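Local coordinates for protein serine proteinase inhibitor 1 (Myxoma virus, PDB 6BJ5) that inhibits serine proteases as a poxviral member of the serpin family and is important in virulence, at residues K151-R155 and L203-R208; S45-I49 and E93-F98; L186-F191 and F234-R240. One frame throughout, in Å; residues are numbered along the deposited sequence.

Contact 1. Residues K151-R155 and L203-R208; sequences KTSWR and LPYKRR
Trp154 and Tyr205 meet at the breach of the serpin fold, where the end of strand 142-153 in the large sheet A meets the end of strand 198-204 of the smaller sheet B through a single backbone bridge, Trp154 to Tyr205. Their rings lie nearly parallel but slid apart, so they barely overlap: the planes differ by 9° and the centroids of the tyrosine ring and the six-membered indole ring lie 4.7 Å apart. Trp154 CZ3 comes to 3.5 Å from Tyr205 CE1, which sits above the indole near its rim. The CB of Trp154 starts away from the other segment, but the ring swings back, and CZ3 also reaches Leu203 CB at 3.5 Å. Polar ends of both rings are held by residues of strands 293-302 and 305-314: Trp154 NE1 bonds to Asp302 O, and Tyr205 OH to Thr306 OG1. Strand 305-314 runs between strands 142-153 and 293-302, consistent with a reactive-centre loop inserted into sheet A.

Two backbone bonds clamp the bridge, Arg155 N to Pro204 O (2.8 Å) and Lys206 N to Ser153 O (2.7 Å); the second donor stands above the carbonyl plane. Tyr205 to Arg208 is a type I turn. On the sheet A side, Thr152, with CG2 anti to its backbone N (chi1 of OG1 -45°), pushes that methyl between Tyr205 CB at 3.6 Å and Arg207 CG at 3.7 Å.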
# COMPACT_ATOMS: atom_id res chain seq x y z
N LYS A 151 3.38 -10.54 7.30
CA LYS A 151 2.54 -11.62 7.78
C LYS A 151 2.75 -11.74 9.28
O LYS A 151 3.84 -12.11 9.72
CB LYS A 151 2.86 -12.92 7.04
CG LYS A 151 1.92 -14.06 7.35
CD LYS A 151 2.24 -15.27 6.48
CE LYS A 151 1.24 -16.38 6.74
NZ LYS A 151 1.28 -16.83 8.16
N THR A 152 1.71 -11.44 10.06
CA THR A 152 1.81 -11.32 11.52
C THR A 152 0.49 -11.67 12.19
O THR A 152 -0.59 -11.29 11.72
CB THR A 152 2.21 -9.89 11.94
OG1 THR A 152 3.28 -9.40 11.11
CG2 THR A 152 2.65 -9.86 13.41
N SER A 153 0.57 -12.34 13.34
CA SER A 153 -0.64 -12.65 14.11
C SER A 153 -1.10 -11.43 14.89
O SER A 153 -0.36 -10.45 15.06
CB SER A 153 -0.39 -13.79 15.09
OG SER A 153 0.21 -14.89 14.43
N TRP A 154 -2.35 -11.48 15.33
CA TRP A 154 -2.84 -10.49 16.28
C TRP A 154 -2.14 -10.67 17.62
O TRP A 154 -1.63 -11.76 17.95
CB TRP A 154 -4.35 -10.60 16.49
CG TRP A 154 -5.18 -10.43 15.26
CD1 TRP A 154 -5.95 -11.37 14.63
CD2 TRP A 154 -5.32 -9.22 14.50
NE1 TRP A 154 -6.56 -10.82 13.52
CE2 TRP A 154 -6.19 -9.51 13.42
CE3 TRP A 154 -4.80 -7.93 14.63
CZ2 TRP A 154 -6.53 -8.55 12.48
CZ3 TRP A 154 -5.15 -6.98 13.69
CH2 TRP A 154 -6.00 -7.29 12.63
N ARG A 155 -2.10 -9.61 18.42
CA ARG A 155 -1.66 -9.78 19.80
C ARG A 155 -2.65 -10.68 20.55
O ARG A 155 -2.26 -11.65 21.22
CB ARG A 155 -1.48 -8.42 20.48
CG ARG A 155 -0.88 -8.56 21.87
CD ARG A 155 -1.01 -7.30 22.72
NE ARG A 155 -0.54 -7.58 24.08
CZ ARG A 155 -0.68 -6.76 25.11
NH1 ARG A 155 -1.29 -5.59 24.96
NH2 ARG A 155 -0.23 -7.12 26.31
N LEU A 203 -5.89 -2.34 16.72
CA LEU A 203 -5.69 -3.76 16.89
C LEU A 203 -4.21 -4.06 16.76
O LEU A 203 -3.67 -4.02 15.65
CB LEU A 203 -6.48 -4.53 15.83
CG LEU A 203 -7.96 -4.19 15.72
CD1 LEU A 203 -8.48 -4.70 14.40
CD2 LEU A 203 -8.71 -4.87 16.85
N PRO A 204 -3.49 -4.30 17.85
CA PRO A 204 -2.06 -4.57 17.73
C PRO A 204 -1.76 -5.98 17.25
O PRO A 204 -2.42 -6.95 17.62
CB PRO A 204 -1.55 -4.36 19.16
CG PRO A 204 -2.72 -4.63 20.02
CD PRO A 204 -3.91 -4.12 19.26
N TYR A 205 -0.68 -6.10 16.47
CA TYR A 205 -0.19 -7.40 16.04
C TYR A 205 0.77 -7.92 17.09
O TYR A 205 1.15 -7.20 18.01
CB TYR A 205 0.52 -7.31 14.68
CG TYR A 205 -0.42 -7.00 13.55
CD1 TYR A 205 -1.29 -7.96 13.07
CD2 TYR A 205 -0.47 -5.72 13.01
CE1 TYR A 205 -2.16 -7.66 12.06
CE2 TYR A 205 -1.33 -5.41 12.01
CZ TYR A 205 -2.18 -6.38 11.54
OH TYR A 205 -3.06 -6.06 10.53
N LYS A 206 1.16 -9.19 16.95
CA LYS A 206 1.91 -9.85 18.02
C LYS A 206 3.30 -9.24 18.18
O LYS A 206 3.86 -9.26 19.28
CB LYS A 206 1.98 -11.36 17.75
CG LYS A 206 3.03 -12.14 18.54
CD LYS A 206 3.04 -13.61 18.12
CE LYS A 206 4.28 -14.37 18.63
NZ LYS A 206 4.61 -15.52 17.73
N ARG A 207 3.84 -8.63 17.12
CA ARG A 207 5.11 -7.91 17.24
C ARG A 207 4.97 -6.69 18.16
O ARG A 207 5.90 -6.36 18.90
CB ARG A 207 5.59 -7.49 15.85
CG ARG A 207 5.89 -8.63 14.84
CD ARG A 207 7.04 -9.56 15.25
NE ARG A 207 6.70 -10.38 16.42
CZ ARG A 207 7.55 -11.19 17.05
NH1 ARG A 207 7.14 -11.89 18.10
NH2 ARG A 207 8.80 -11.30 16.63
N ARG A 208 3.83 -6.02 18.10
CA ARG A 208 3.46 -4.76 18.75
C ARG A 208 4.20 -3.54 18.18
O ARG A 208 4.00 -2.44 18.71
CB ARG A 208 3.61 -4.78 20.28
CG ARG A 208 2.25 -4.59 20.99
CD ARG A 208 2.29 -4.16 22.46
NE ARG A 208 2.55 -5.26 23.39
CZ ARG A 208 3.53 -5.25 24.30
NH1 ARG A 208 4.33 -4.20 24.39
NH2 ARG A 208 3.70 -6.29 25.11

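Contact 2. Residues S45-I49 and E93-F98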
# COMPACT_ATOMS: atom_id res chain seq x y z
N SER A 45 11.19 6.91 -4.03
CA SER A 45 12.44 7.30 -3.39
C SER A 45 13.64 6.78 -4.18
O SER A 45 14.64 7.50 -4.36
CB SER A 45 12.45 6.79 -1.95
OG SER A 45 13.61 7.15 -1.25
N VAL A 46 13.55 5.55 -4.69
CA VAL A 46 14.57 5.02 -5.59
C VAL A 46 14.59 5.81 -6.89
O VAL A 46 15.65 6.27 -7.34
CB VAL A 46 14.33 3.53 -5.85
CG1 VAL A 46 15.28 3.01 -6.92
CG2 VAL A 46 14.49 2.73 -4.55
N LEU A 47 13.41 6.01 -7.51
CA LEU A 47 13.31 6.77 -8.77
C LEU A 47 13.98 8.12 -8.66
O LEU A 47 14.42 8.69 -9.66
CB LEU A 47 11.85 6.98 -9.13
CG LEU A 47 11.55 7.68 -10.46
CD1 LEU A 47 12.04 6.86 -11.61
CD2 LEU A 47 10.07 7.95 -10.63
N ARG A 48 14.09 8.63 -7.45
CA ARG A 48 14.60 9.96 -7.20
C ARG A 48 16.12 9.99 -7.32
O ARG A 48 16.69 11.01 -7.73
CB ARG A 48 14.07 10.38 -5.83
CG ARG A 48 14.41 11.70 -5.36
CD ARG A 48 13.70 11.95 -4.05
NE ARG A 48 14.41 13.02 -3.36
CZ ARG A 48 14.27 14.30 -3.66
NH1 ARG A 48 13.42 14.69 -4.63
NH2 ARG A 48 14.99 15.20 -3.00
N ILE A 49 16.80 8.88 -7.00
CA ILE A 49 18.24 8.80 -7.15
C ILE A 49 18.64 8.91 -8.61
O ILE A 49 19.77 9.29 -8.92
CB ILE A 49 18.73 7.46 -6.55
CG1 ILE A 49 18.37 7.38 -5.06
CG2 ILE A 49 20.22 7.28 -6.72
CD1 ILE A 49 19.01 8.46 -4.24
N GLU A 93 26.19 4.72 -6.63
CA GLU A 93 25.26 5.32 -5.68
C GLU A 93 24.09 4.38 -5.42
O GLU A 93 23.71 4.14 -4.27
CB GLU A 93 24.76 6.65 -6.23
CG GLU A 93 23.58 7.27 -5.50
CD GLU A 93 23.98 8.14 -4.32
OE1 GLU A 93 25.19 8.40 -4.17
OE2 GLU A 93 23.08 8.55 -3.55
N PHE A 94 23.54 3.79 -6.48
CA PHE A 94 22.43 2.87 -6.29
C PHE A 94 22.83 1.68 -5.44
O PHE A 94 22.11 1.29 -4.51
CB PHE A 94 21.90 2.39 -7.65
CG PHE A 94 20.69 1.51 -7.53
CD1 PHE A 94 19.42 2.03 -7.68
CD2 PHE A 94 20.82 0.17 -7.21
CE1 PHE A 94 18.31 1.21 -7.54
CE2 PHE A 94 19.72 -0.64 -7.07
CZ PHE A 94 18.46 -0.12 -7.24
N SER A 95 23.98 1.08 -5.74
CA SER A 95 24.36 -0.14 -5.04
C SER A 95 24.66 0.12 -3.58
O SER A 95 24.35 -0.71 -2.73
CB SER A 95 25.55 -0.79 -5.73
OG SER A 95 26.05 -1.85 -4.93
N SER A 96 25.29 1.28 -3.28
CA SER A 96 25.69 1.62 -1.91
C SER A 96 24.50 1.96 -1.03
O SER A 96 24.59 1.86 0.20
CB SER A 96 26.66 2.79 -1.91
OG SER A 96 26.05 3.94 -2.46
N ARG A 97 23.41 2.44 -1.62
CA ARG A 97 22.28 2.90 -0.84
C ARG A 97 21.19 1.86 -0.66
O ARG A 97 20.45 1.95 0.32
CB ARG A 97 21.66 4.12 -1.50
CG ARG A 97 22.60 5.23 -1.63
CD ARG A 97 21.80 6.41 -2.01
NE ARG A 97 20.52 6.36 -1.33
CZ ARG A 97 19.86 7.44 -0.95
NH1 ARG A 97 20.37 8.66 -1.18
NH2 ARG A 97 18.69 7.30 -0.33
N PHE A 98 21.07 0.89 -1.56
CA PHE A 98 20.00 -0.10 -1.46
C PHE A 98 20.54 -1.51 -1.40
O PHE A 98 19.77 -2.47 -1.61
CB PHE A 98 19.01 0.06 -2.61
CG PHE A 98 18.55 1.46 -2.78
CD1 PHE A 98 18.95 2.21 -3.87
CD2 PHE A 98 17.71 2.04 -1.84
CE1 PHE A 98 18.53 3.54 -4.02
CE2 PHE A 98 17.30 3.35 -1.97
CZ PHE A 98 17.71 4.10 -3.07
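Ile49 of helix 37-49 has the largest share of its segment's contact with helix 88-98; the two correspond to helices B and E of the serpin fold. The axes of the two segments make 150° between their directions and approach no closer than 11.0 Å, so the gap is bridged by side chains alone, with no hydrogen bond across it. From CB, which points toward the partner helix, Ile49 sends its CG2 branch to the aliphatic part of Glu93, meeting CG at 3.6 Å. The other branch, CG1, is anti to the carbonyl carbon and slides past the edge of the Phe98 ring, 3.9 Å from CZ. A further bend at chi2 (-62°) delivers the tip, CD1, over one face of the Arg97 guanidinium, 3.4 Å from NH1.

One turn back, Val46 divides its methyls between two phenylalanines. CG1 meets the edge of Phe94 at CE1 (3.6 Å), whereas CG2 stands over the face of Phe98 in a CH-pi contact, 4.0 Å from the centroid and 19° off the normal. Behind Phe98, Arg97 CB covers the opposite face. Val46 also rests on Leu144 of strand 142-153, and Phe94 on Leu78 of strand 73-81, placing the helix pair against sheet A.

A long salt bridge from Arg97 NH1 to Glu93 OE2 (3.6 Å) and a weak bond from Arg97 NH2 to Glu63 O probably help hold the guanidinium. Cohesion between the helices thus rests on apolar and CH-pi packing, while Arg97 pairs with Glu93 of its own helix and offers a guanidinium face to Ile49 CD1.

Contact 3. Residues L186-F191 and F234-R240; sequences LKTETF and FWIRNMR
Phe191 is the centre of an aromatic cluster with Phe234 and Trp235, and two edge-to-face contacts define it. The five-membered ring of Trp235 turns its edge to one face of Phe191 (planes at 53°), with Trp235 CD1 over the middle of that face and 4.1 Å from Phe191 CZ. Phe191 in turn presents its own edge to the face of Phe234, planes at 80° and centroids 5.6 Å apart. In the plane of the ring, Asn238 CB approaches CE1 at 3.8 Å, and Met239 CG lies more loosely at the edge; Glu189 CG from the same segment covers the other face. Trp235 NE1 is satisfied by Tyr198 OH, whose ring also meets Phe191, so the neighbouring strand 198-204 completes the cluster.

Outward from the rings, Glu189 lays its CB 3.4 Å from Asn238 O, and Lys187 CB packs on Met239 CB at 3.9 Å. The polar edge is a single antiparallel hydrogen-bonded pair: Arg240 N gives a bond to Thr188 O (2.7 Å), and Thr188 N one to Arg240 O (2.9 Å), the latter with its donor well above the carbonyl plane. Arg240 then folds back to the helix, where its NH1 meets a lone pair of Arg237 O at 3.0 Å in the carbonyl plane.

Met239 is the first residue to leave helical geometry, and beyond it the chain lies beside 188-191. In serpin terms helix H (229-238) packs against sheet B, and here the chain leaving it pairs briefly with the 186-191 segment.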
# COMPACT_ATOMS: atom_id res chain seq x y z
N LEU A 186 -8.38 -2.27 24.18
CA LEU A 186 -7.77 -1.64 23.02
C LEU A 186 -7.98 -0.14 23.11
O LEU A 186 -8.96 0.33 23.69
CB LEU A 186 -8.45 -2.12 21.74
CG LEU A 186 -8.71 -3.60 21.52
CD1 LEU A 186 -9.70 -3.74 20.35
CD2 LEU A 186 -7.41 -4.38 21.28
N LYS A 187 -7.10 0.62 22.45
CA LYS A 187 -7.30 2.06 22.36
C LYS A 187 -8.43 2.36 21.37
O LYS A 187 -8.51 1.73 20.31
CB LYS A 187 -5.99 2.76 21.96
CG LYS A 187 -4.85 2.55 22.99
CD LYS A 187 -3.56 3.30 22.66
CE LYS A 187 -2.35 2.60 23.26
NZ LYS A 187 -1.06 3.17 22.79
N THR A 188 -9.30 3.31 21.72
CA THR A 188 -10.47 3.64 20.91
C THR A 188 -10.87 5.08 21.21
O THR A 188 -10.43 5.65 22.21
CB THR A 188 -11.69 2.75 21.23
OG1 THR A 188 -11.26 1.43 21.57
CG2 THR A 188 -12.65 2.67 20.05
N GLU A 189 -11.74 5.63 20.36
CA GLU A 189 -12.35 6.93 20.61
C GLU A 189 -13.28 7.23 19.45
O GLU A 189 -13.16 6.62 18.39
CB GLU A 189 -11.31 8.07 20.82
CG GLU A 189 -11.93 9.46 21.02
CD GLU A 189 -12.68 9.59 22.35
OE1 GLU A 189 -12.54 8.70 23.22
OE2 GLU A 189 -13.44 10.57 22.52
N THR A 190 -14.23 8.14 19.69
CA THR A 190 -15.13 8.70 18.69
C THR A 190 -14.64 10.09 18.27
O THR A 190 -13.88 10.75 18.98
CB THR A 190 -16.56 8.80 19.22
OG1 THR A 190 -16.56 9.56 20.43
CG2 THR A 190 -17.13 7.40 19.47
N PHE A 191 -15.07 10.52 17.07
CA PHE A 191 -14.59 11.74 16.43
C PHE A 191 -15.69 12.28 15.51
O PHE A 191 -16.69 11.60 15.25
CB PHE A 191 -13.29 11.45 15.65
CG PHE A 191 -12.15 10.87 16.48
CD1 PHE A 191 -11.23 11.70 17.11
CD2 PHE A 191 -11.97 9.49 16.59
CE1 PHE A 191 -10.19 11.17 17.86
CE2 PHE A 191 -10.92 8.95 17.34
CZ PHE A 191 -10.03 9.80 17.96
N PHE A 234 -3.24 12.54 15.15
CA PHE A 234 -4.35 12.97 15.99
C PHE A 234 -5.10 11.78 16.55
O PHE A 234 -5.30 11.67 17.77
CB PHE A 234 -5.28 13.85 15.16
CG PHE A 234 -6.53 14.30 15.87
CD1 PHE A 234 -7.61 14.76 15.13
CD2 PHE A 234 -6.63 14.29 17.25
CE1 PHE A 234 -8.77 15.19 15.75
CE2 PHE A 234 -7.79 14.71 17.86
CZ PHE A 234 -8.86 15.16 17.11
N TRP A 235 -5.51 10.86 15.67
CA TRP A 235 -6.12 9.61 16.11
C TRP A 235 -5.27 8.94 17.17
O TRP A 235 -5.79 8.54 18.22
CB TRP A 235 -6.31 8.65 14.92
CG TRP A 235 -7.36 9.07 13.96
CD1 TRP A 235 -8.36 9.98 14.17
CD2 TRP A 235 -7.50 8.62 12.60
NE1 TRP A 235 -9.12 10.11 13.04
CE2 TRP A 235 -8.61 9.29 12.06
CE3 TRP A 235 -6.80 7.70 11.81
CZ2 TRP A 235 -9.05 9.07 10.74
CZ3 TRP A 235 -7.23 7.50 10.48
CH2 TRP A 235 -8.35 8.18 9.96
N ILE A 236 -3.96 8.81 16.93
CA ILE A 236 -3.16 8.05 17.88
C ILE A 236 -3.09 8.75 19.23
O ILE A 236 -3.04 8.09 20.28
CB ILE A 236 -1.77 7.76 17.30
CG1 ILE A 236 -1.90 6.78 16.13
CG2 ILE A 236 -0.84 7.20 18.41
CD1 ILE A 236 -0.65 6.57 15.33
N ARG A 237 -3.09 10.09 19.24
CA ARG A 237 -2.98 10.79 20.51
C ARG A 237 -4.29 10.72 21.28
O ARG A 237 -4.29 10.58 22.50
CB ARG A 237 -2.57 12.26 20.31
CG ARG A 237 -1.19 12.49 19.68
CD ARG A 237 -0.80 13.97 19.58
NE ARG A 237 -1.88 14.83 19.10
CZ ARG A 237 -1.90 15.42 17.91
NH1 ARG A 237 -0.90 15.23 17.05
NH2 ARG A 237 -2.94 16.18 17.57
N ASN A 238 -5.42 10.82 20.58
CA ASN A 238 -6.71 10.95 21.23
C ASN A 238 -7.47 9.63 21.43
O ASN A 238 -8.56 9.65 22.00
CB ASN A 238 -7.60 11.93 20.47
CG ASN A 238 -7.16 13.36 20.68
OD1 ASN A 238 -5.97 13.66 20.79
ND2 ASN A 238 -8.14 14.26 20.80
N MET A 239 -6.94 8.50 20.97
CA MET A 239 -7.56 7.23 21.33
C MET A 239 -7.18 6.89 22.76
O MET A 239 -6.04 7.12 23.18
CB MET A 239 -7.14 6.09 20.40
CG MET A 239 -7.59 6.23 18.96
SD MET A 239 -7.06 4.81 18.00
CE MET A 239 -5.27 4.90 18.11
N ARG A 240 -8.14 6.37 23.51
CA ARG A 240 -7.96 6.06 24.92
C ARG A 240 -8.30 4.59 25.14
O ARG A 240 -9.25 4.07 24.54
CB ARG A 240 -8.85 6.95 25.80
CG ARG A 240 -8.94 8.39 25.33
CD ARG A 240 -8.32 9.35 26.33
NE ARG A 240 -6.94 9.02 26.67
CZ ARG A 240 -5.87 9.41 25.98
NH1 ARG A 240 -6.02 10.14 24.89
NH2 ARG A 240 -4.66 9.06 26.38

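From the N terminus, contact 2 comes first: it joins residues 45-49 to 93-98 across 43 intervening residues and ties helices 37-49 and 88-98 together on sheet A. It is complete before contact 1 opens at Lys151; its centre lies about 31 Å from contact 1's and 37 Å from contact 3's. Contact 1 closes a loop of 47 residues, mostly strand, at 203-208. Before it closes, contact 3 has opened at 186-191, to close at 234-240, so these two cross. They touch directly, Leu203 CD2 lying 3.8 Å from Leu186 CD1, and share sheet B through the adjacent strands 188-191 and 198-204. Together they link the end of sheet A to sheet B and helix 229-238.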